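Local coordinates for Alr3699 protein (Nostoc sp., PDB 4XSO) that belongs to the GT-B clan of glycosyltransferases and is built of two Rossmann-like domains, its precise function unassigned, at residues A[26-40]-A[46-60]. Numbering follows the deposited sequence.
Sequences IDIAKPYRDRALVGL and FKTLLEQHHIPVEVF
V38 CG1 and CG2 and both methyls of L40 rise from one face of a parallel strand pair to meet helix 45-52. The side chains of L50 and V38 cross at about a right angle, with L50 CD1 3.9 Å from V38 CG1, while I55 CG2 packs against V38 CG2. L40 splits its branches: CD2 lies 3.6 Å from F46 CD2, and CD1 reaches K47 CB and V57 CG2. From helix 20-29, I26 CD1 enters at the edge of the F46 ring and presses on L50 CD2 at 3.3 Å, closer than normal van der Waals contact. A chi1 of -60° turns I26 CG1 that way and leaves CG2, anti to the backbone N, over the centre of the H53 ring, 3.9 Å from its centroid, a CH-pi contact. That ring is held by H53 ND1 donating to L49 O (2.8 Å). Strand 36-40 is zipped to 57-59 by four backbone bonds, from V38 N to P56 O through F60 N to L40 O. The more open side lies around R33, whose extended chain brings NH2 within 2.7 Å of H53 O in a weak bond (120° at hydrogen), with H54 CB over one guanidinium face. H54, with positive phi, closes the helix in a Schellman motif. Strand 36-40, helix 45-52 and strand 57-59 form a right-handed beta-alpha-beta crossover; with 9-13 along the other edge of 36-40, it closes one end of the N-terminal parallel sheet of a GT-B fold.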
loop_
_atom_site.group_PDB
_atom_site.type_symbol
_atom_site.label_atom_id
_atom_site.label_comp_id
_atom_site.label_asym_id
_atom_site.label_seq_id
_atom_site.Cartn_x
_atom_site.Cartn_y
_atom_site.Cartn_z
ATOM N N ILE A 26 9.027 -3.085 -24.182
ATOM C CA ILE A 26 8.349 -3.266 -25.496
ATOM C C ILE A 26 8.552 -4.704 -25.995
ATOM O O ILE A 26 7.598 -5.435 -26.346
ATOM C CB ILE A 26 8.870 -2.278 -26.589
ATOM C CG1 ILE A 26 8.657 -0.808 -26.195
ATOM C CG2 ILE A 26 8.229 -2.560 -27.945
ATOM C CD1 ILE A 26 7.293 -0.502 -25.672
ATOM N N ASP A 27 9.830 -5.080 -26.027
ATOM C CA ASP A 27 10.311 -6.375 -26.492
ATOM C C ASP A 27 9.849 -7.525 -25.609
ATOM O O ASP A 27 9.422 -8.614 -26.106
ATOM C CB ASP A 27 11.870 -6.359 -26.583
ATOM C CG ASP A 27 12.394 -5.429 -27.722
ATOM O OD1 ASP A 27 11.722 -5.325 -28.785
ATOM O OD2 ASP A 27 13.428 -4.751 -27.534
ATOM N N ILE A 28 9.844 -7.296 -24.302
ATOM C CA ILE A 28 9.362 -8.364 -23.373
ATOM C C ILE A 28 7.845 -8.608 -23.542
ATOM O O ILE A 28 7.415 -9.727 -23.602
ATOM C CB ILE A 28 9.693 -7.979 -21.928
ATOM C CG1 ILE A 28 11.196 -7.962 -21.660
ATOM C CG2 ILE A 28 9.053 -8.928 -20.962
ATOM C CD1 ILE A 28 11.558 -7.064 -20.488
ATOM N N ALA A 29 7.082 -7.528 -23.709
ATOM C CA ALA A 29 5.644 -7.542 -23.788
ATOM C C ALA A 29 5.007 -7.966 -25.136
ATOM O O ALA A 29 3.894 -8.549 -25.163
ATOM C CB ALA A 29 5.144 -6.180 -23.387
ATOM N N LYS A 30 5.704 -7.757 -26.244
ATOM C CA LYS A 30 5.112 -8.014 -27.546
ATOM C C LYS A 30 4.553 -9.394 -27.734
ATOM O O LYS A 30 3.475 -9.501 -28.279
ATOM C CB LYS A 30 6.077 -7.687 -28.726
ATOM C CG LYS A 30 5.854 -6.290 -29.316
ATOM C CD LYS A 30 6.643 -6.023 -30.609
ATOM C CE LYS A 30 8.115 -5.713 -30.357
ATOM N NZ LYS A 30 8.826 -5.185 -31.558
ATOM N N PRO A 31 5.276 -10.452 -27.284
ATOM C CA PRO A 31 4.781 -11.804 -27.408
ATOM C C PRO A 31 3.491 -12.016 -26.631
ATOM O O PRO A 31 2.796 -13.033 -26.862
ATOM C CB PRO A 31 5.908 -12.677 -26.828
ATOM C CG PRO A 31 7.116 -11.837 -26.920
ATOM C CD PRO A 31 6.662 -10.419 -26.789
ATOM N N TYR A 32 3.182 -11.090 -25.725
ATOM C CA TYR A 32 2.033 -11.306 -24.792
ATOM C C TYR A 32 0.951 -10.271 -25.053
ATOM O O TYR A 32 -0.023 -10.166 -24.295
ATOM C CB TYR A 32 2.490 -11.194 -23.308
ATOM C CG TYR A 32 3.519 -12.202 -23.008
ATOM C CD1 TYR A 32 3.143 -13.536 -22.770
ATOM C CD2 TYR A 32 4.865 -11.850 -22.916
ATOM C CE1 TYR A 32 4.081 -14.533 -22.525
ATOM C CE2 TYR A 32 5.824 -12.822 -22.649
ATOM C CZ TYR A 32 5.433 -14.158 -22.454
ATOM O OH TYR A 32 6.384 -15.131 -22.277
ATOM N N ARG A 33 1.086 -9.530 -26.151
ATOM C CA ARG A 33 0.281 -8.404 -26.320
ATOM C C ARG A 33 -1.222 -8.714 -26.507
ATOM O O ARG A 33 -1.993 -7.787 -26.369
ATOM C CB ARG A 33 0.828 -7.443 -27.386
ATOM C CG ARG A 33 0.548 -7.851 -28.785
ATOM C CD ARG A 33 1.163 -6.861 -29.722
ATOM N NE ARG A 33 0.759 -7.197 -31.069
ATOM C CZ ARG A 33 1.277 -6.657 -32.164
ATOM N NH1 ARG A 33 0.805 -7.027 -33.344
ATOM N NH2 ARG A 33 2.241 -5.739 -32.095
ATOM N N ASP A 34 -1.625 -9.954 -26.799
ATOM C CA ASP A 34 -3.055 -10.302 -26.816
ATOM C C ASP A 34 -3.578 -10.688 -25.418
ATOM O O ASP A 34 -4.758 -10.942 -25.218
ATOM C CB ASP A 34 -3.294 -11.459 -27.742
ATOM C CG ASP A 34 -2.335 -12.636 -27.461
ATOM O OD1 ASP A 34 -1.227 -12.496 -26.806
ATOM O OD2 ASP A 34 -2.717 -13.712 -27.852
ATOM N N ARG A 35 -2.697 -10.725 -24.442
ATOM C CA ARG A 35 -3.087 -11.144 -23.107
ATOM C C ARG A 35 -2.271 -10.375 -22.044
ATOM O O ARG A 35 -1.847 -10.930 -20.999
ATOM C CB ARG A 35 -2.918 -12.677 -22.970
ATOM C CG ARG A 35 -1.485 -13.200 -23.178
ATOM C CD ARG A 35 -1.494 -14.712 -23.377
ATOM N NE ARG A 35 -0.258 -15.350 -23.843
ATOM C CZ ARG A 35 0.625 -16.045 -23.134
ATOM N NH1 ARG A 35 0.552 -16.231 -21.833
ATOM N NH2 ARG A 35 1.646 -16.536 -23.740
ATOM N N ALA A 36 -2.015 -9.121 -22.322
ATOM C CA ALA A 36 -1.310 -8.278 -21.374
ATOM C C ALA A 36 -1.804 -6.871 -21.381
ATOM O O ALA A 36 -2.522 -6.505 -22.282
ATOM C CB ALA A 36 0.174 -8.343 -21.649
ATOM N N LEU A 37 -1.455 -6.120 -20.322
ATOM C CA LEU A 37 -1.713 -4.726 -20.134
ATOM C C LEU A 37 -0.450 -4.128 -19.529
ATOM O O LEU A 37 0.082 -4.680 -18.571
ATOM C CB LEU A 37 -2.891 -4.526 -19.178
ATOM C CG LEU A 37 -3.319 -3.075 -18.914
ATOM C CD1 LEU A 37 -3.586 -2.305 -20.187
ATOM C CD2 LEU A 37 -4.588 -3.065 -18.027
ATOM N N VAL A 38 0.053 -3.031 -20.078
ATOM C CA VAL A 38 1.075 -2.237 -19.393
ATOM C C VAL A 38 0.445 -1.033 -18.630
ATOM O O VAL A 38 -0.150 -0.129 -19.201
ATOM C CB VAL A 38 2.171 -1.706 -20.345
ATOM C CG1 VAL A 38 3.226 -0.940 -19.528
ATOM C CG2 VAL A 38 2.848 -2.828 -21.080
ATOM N N GLY A 39 0.545 -1.077 -17.326
ATOM C CA GLY A 39 0.098 -0.006 -16.457
ATOM C C GLY A 39 1.289 0.933 -16.229
ATOM O O GLY A 39 2.378 0.523 -15.752
ATOM N N LEU A 40 1.123 2.171 -16.645
ATOM C CA LEU A 40 2.094 3.191 -16.354
ATOM C C LEU A 40 1.637 4.102 -15.194
ATOM O O LEU A 40 0.463 4.324 -15.000
ATOM C CB LEU A 40 2.311 4.062 -17.589
ATOM C CG LEU A 40 2.809 3.388 -18.868
ATOM C CD1 LEU A 40 2.929 4.439 -19.978
ATOM C CD2 LEU A 40 4.131 2.690 -18.618
ATOM N N PHE A 46 6.066 7.193 -23.799
ATOM C CA PHE A 46 6.190 5.748 -23.730
ATOM C C PHE A 46 4.845 5.075 -24.027
ATOM O O PHE A 46 4.803 3.997 -24.591
ATOM C CB PHE A 46 6.743 5.328 -22.375
ATOM C CG PHE A 46 6.983 3.854 -22.253
ATOM C CD1 PHE A 46 7.414 3.102 -23.329
ATOM C CD2 PHE A 46 6.750 3.199 -21.054
ATOM C CE1 PHE A 46 7.605 1.746 -23.210
ATOM C CE2 PHE A 46 6.934 1.830 -20.941
ATOM C CZ PHE A 46 7.363 1.101 -22.028
ATOM N N LYS A 47 3.794 5.732 -23.595
ATOM C CA LYS A 47 2.447 5.337 -23.805
ATOM C C LYS A 47 2.187 5.274 -25.286
ATOM O O LYS A 47 1.648 4.270 -25.816
ATOM C CB LYS A 47 1.510 6.374 -23.183
ATOM C CG LYS A 47 0.041 5.950 -23.374
ATOM C CD LYS A 47 -0.883 6.798 -22.579
ATOM C CE LYS A 47 -2.289 6.242 -22.531
ATOM N NZ LYS A 47 -3.169 6.924 -23.508
ATOM N N THR A 48 2.579 6.356 -25.967
ATOM C CA THR A 48 2.420 6.429 -27.449
ATOM C C THR A 48 3.171 5.289 -28.159
ATOM O O THR A 48 2.568 4.575 -29.036
ATOM C CB THR A 48 2.761 7.875 -27.993
ATOM O OG1 THR A 48 2.035 8.846 -27.226
ATOM C CG2 THR A 48 2.330 8.046 -29.440
ATOM N N LEU A 49 4.419 5.047 -27.749
ATOM C CA LEU A 49 5.218 3.943 -28.344
ATOM C C LEU A 49 4.566 2.556 -28.126
ATOM O O LEU A 49 4.611 1.704 -29.028
ATOM C CB LEU A 49 6.646 3.843 -27.821
ATOM C CG LEU A 49 7.665 4.973 -28.008
ATOM C CD1 LEU A 49 8.966 4.606 -27.261
ATOM C CD2 LEU A 49 7.958 5.225 -29.510
ATOM N N LEU A 50 3.938 2.362 -26.941
ATOM C CA LEU A 50 3.226 1.126 -26.654
ATOM C C LEU A 50 2.029 0.999 -27.590
ATOM O O LEU A 50 1.836 -0.017 -28.205
ATOM C CB LEU A 50 2.782 1.079 -25.183
ATOM C CG LEU A 50 3.935 0.816 -24.194
ATOM C CD1 LEU A 50 3.501 1.213 -22.784
ATOM C CD2 LEU A 50 4.297 -0.669 -24.287
ATOM N N GLU A 51 1.277 2.054 -27.749
ATOM C CA GLU A 51 0.157 2.048 -28.676
ATOM C C GLU A 51 0.617 1.781 -30.118
ATOM O O GLU A 51 0.069 0.898 -30.822
ATOM C CB GLU A 51 -0.584 3.388 -28.577
ATOM C CG GLU A 51 -1.399 3.557 -27.295
ATOM C CD GLU A 51 -1.820 4.999 -27.054
ATOM O OE1 GLU A 51 -1.311 5.914 -27.747
ATOM O OE2 GLU A 51 -2.595 5.232 -26.125
ATOM N N GLN A 52 1.703 2.417 -30.521
ATOM C CA GLN A 52 2.260 2.161 -31.859
ATOM C C GLN A 52 2.598 0.694 -32.058
ATOM O O GLN A 52 2.691 0.225 -33.179
ATOM C CB GLN A 52 3.533 2.992 -32.091
ATOM C CG GLN A 52 3.274 4.526 -32.070
ATOM C CD GLN A 52 4.522 5.349 -32.362
ATOM O OE1 GLN A 52 5.629 4.811 -32.388
ATOM N NE2 GLN A 52 4.344 6.667 -32.572
ATOM N N HIS A 53 2.865 -0.017 -30.974
ATOM C CA HIS A 53 3.206 -1.425 -31.066
ATOM C C HIS A 53 2.021 -2.326 -30.717
ATOM O O HIS A 53 2.219 -3.498 -30.539
ATOM C CB HIS A 53 4.411 -1.734 -30.158
ATOM C CG HIS A 53 5.733 -1.302 -30.724
ATOM N ND1 HIS A 53 6.319 -0.085 -30.420
ATOM C CD2 HIS A 53 6.599 -1.941 -31.548
ATOM C CE1 HIS A 53 7.491 0.001 -31.022
ATOM N NE2 HIS A 53 7.679 -1.107 -31.725
ATOM N N HIS A 54 0.802 -1.783 -30.642
ATOM C CA HIS A 54 -0.422 -2.526 -30.303
ATOM C C HIS A 54 -0.393 -3.181 -28.899
ATOM O O HIS A 54 -1.082 -4.177 -28.650
ATOM C CB HIS A 54 -0.851 -3.536 -31.404
ATOM C CG HIS A 54 -0.892 -2.928 -32.770
ATOM N ND1 HIS A 54 -1.888 -2.062 -33.163
ATOM C CD2 HIS A 54 -0.011 -2.989 -33.800
ATOM C CE1 HIS A 54 -1.623 -1.610 -34.372
ATOM N NE2 HIS A 54 -0.492 -2.163 -34.784
ATOM N N ILE A 55 0.349 -2.569 -27.977
ATOM C CA ILE A 55 0.423 -3.098 -26.639
ATOM C C ILE A 55 -0.557 -2.308 -25.806
ATOM O O ILE A 55 -0.411 -1.118 -25.650
ATOM C CB ILE A 55 1.828 -3.045 -26.084
ATOM C CG1 ILE A 55 2.723 -3.907 -26.918
ATOM C CG2 ILE A 55 1.905 -3.622 -24.648
ATOM C CD1 ILE A 55 4.172 -3.670 -26.621
ATOM N N PRO A 56 -1.528 -3.011 -25.184
ATOM C CA PRO A 56 -2.479 -2.273 -24.406
ATOM C C PRO A 56 -1.759 -1.529 -23.280
ATOM O O PRO A 56 -0.853 -2.092 -22.633
ATOM C CB PRO A 56 -3.431 -3.318 -23.881
ATOM C CG PRO A 56 -3.282 -4.489 -24.797
ATOM C CD PRO A 56 -1.822 -4.450 -25.231
ATOM N N VAL A 57 -2.219 -0.312 -23.031
ATOM C CA VAL A 57 -1.562 0.557 -22.032
ATOM C C VAL A 57 -2.617 1.353 -21.331
ATOM O O VAL A 57 -3.626 1.729 -21.932
ATOM C CB VAL A 57 -0.405 1.432 -22.592
ATOM C CG1 VAL A 57 -0.901 2.322 -23.674
ATOM C CG2 VAL A 57 0.202 2.312 -21.485
ATOM N N GLU A 58 -2.398 1.551 -20.036
ATOM C CA GLU A 58 -3.271 2.330 -19.156
ATOM C C GLU A 58 -2.399 3.128 -18.197
ATOM O O GLU A 58 -1.329 2.657 -17.720
ATOM C CB GLU A 58 -4.182 1.433 -18.304
ATOM C CG GLU A 58 -5.216 2.235 -17.496
ATOM C CD GLU A 58 -6.341 1.378 -16.924
ATOM O OE1 GLU A 58 -6.438 0.186 -17.309
ATOM O OE2 GLU A 58 -7.122 1.896 -16.087
ATOM N N VAL A 59 -2.834 4.348 -17.928
ATOM C CA VAL A 59 -2.093 5.204 -17.016
ATOM C C VAL A 59 -2.864 5.196 -15.698
ATOM O O VAL A 59 -4.025 5.568 -15.673
ATOM C CB VAL A 59 -1.965 6.639 -17.585
ATOM C CG1 VAL A 59 -1.441 7.575 -16.509
ATOM C CG2 VAL A 59 -1.032 6.666 -18.792
ATOM N N PHE A 60 -2.229 4.782 -14.606
ATOM C CA PHE A 60 -2.893 4.789 -13.287
ATOM C C PHE A 60 -2.451 6.033 -12.528
ATOM O O PHE A 60 -1.249 6.329 -12.446
ATOM C CB PHE A 60 -2.515 3.557 -12.515
ATOM C CG PHE A 60 -3.078 2.303 -13.094
ATOM C CD1 PHE A 60 -4.384 1.933 -12.830
ATOM C CD2 PHE A 60 -2.320 1.509 -13.929
ATOM C CE1 PHE A 60 -4.917 0.776 -13.354
ATOM C CE2 PHE A 60 -2.846 0.363 -14.461
ATOM C CZ PHE A 60 -4.153 0.002 -14.195
#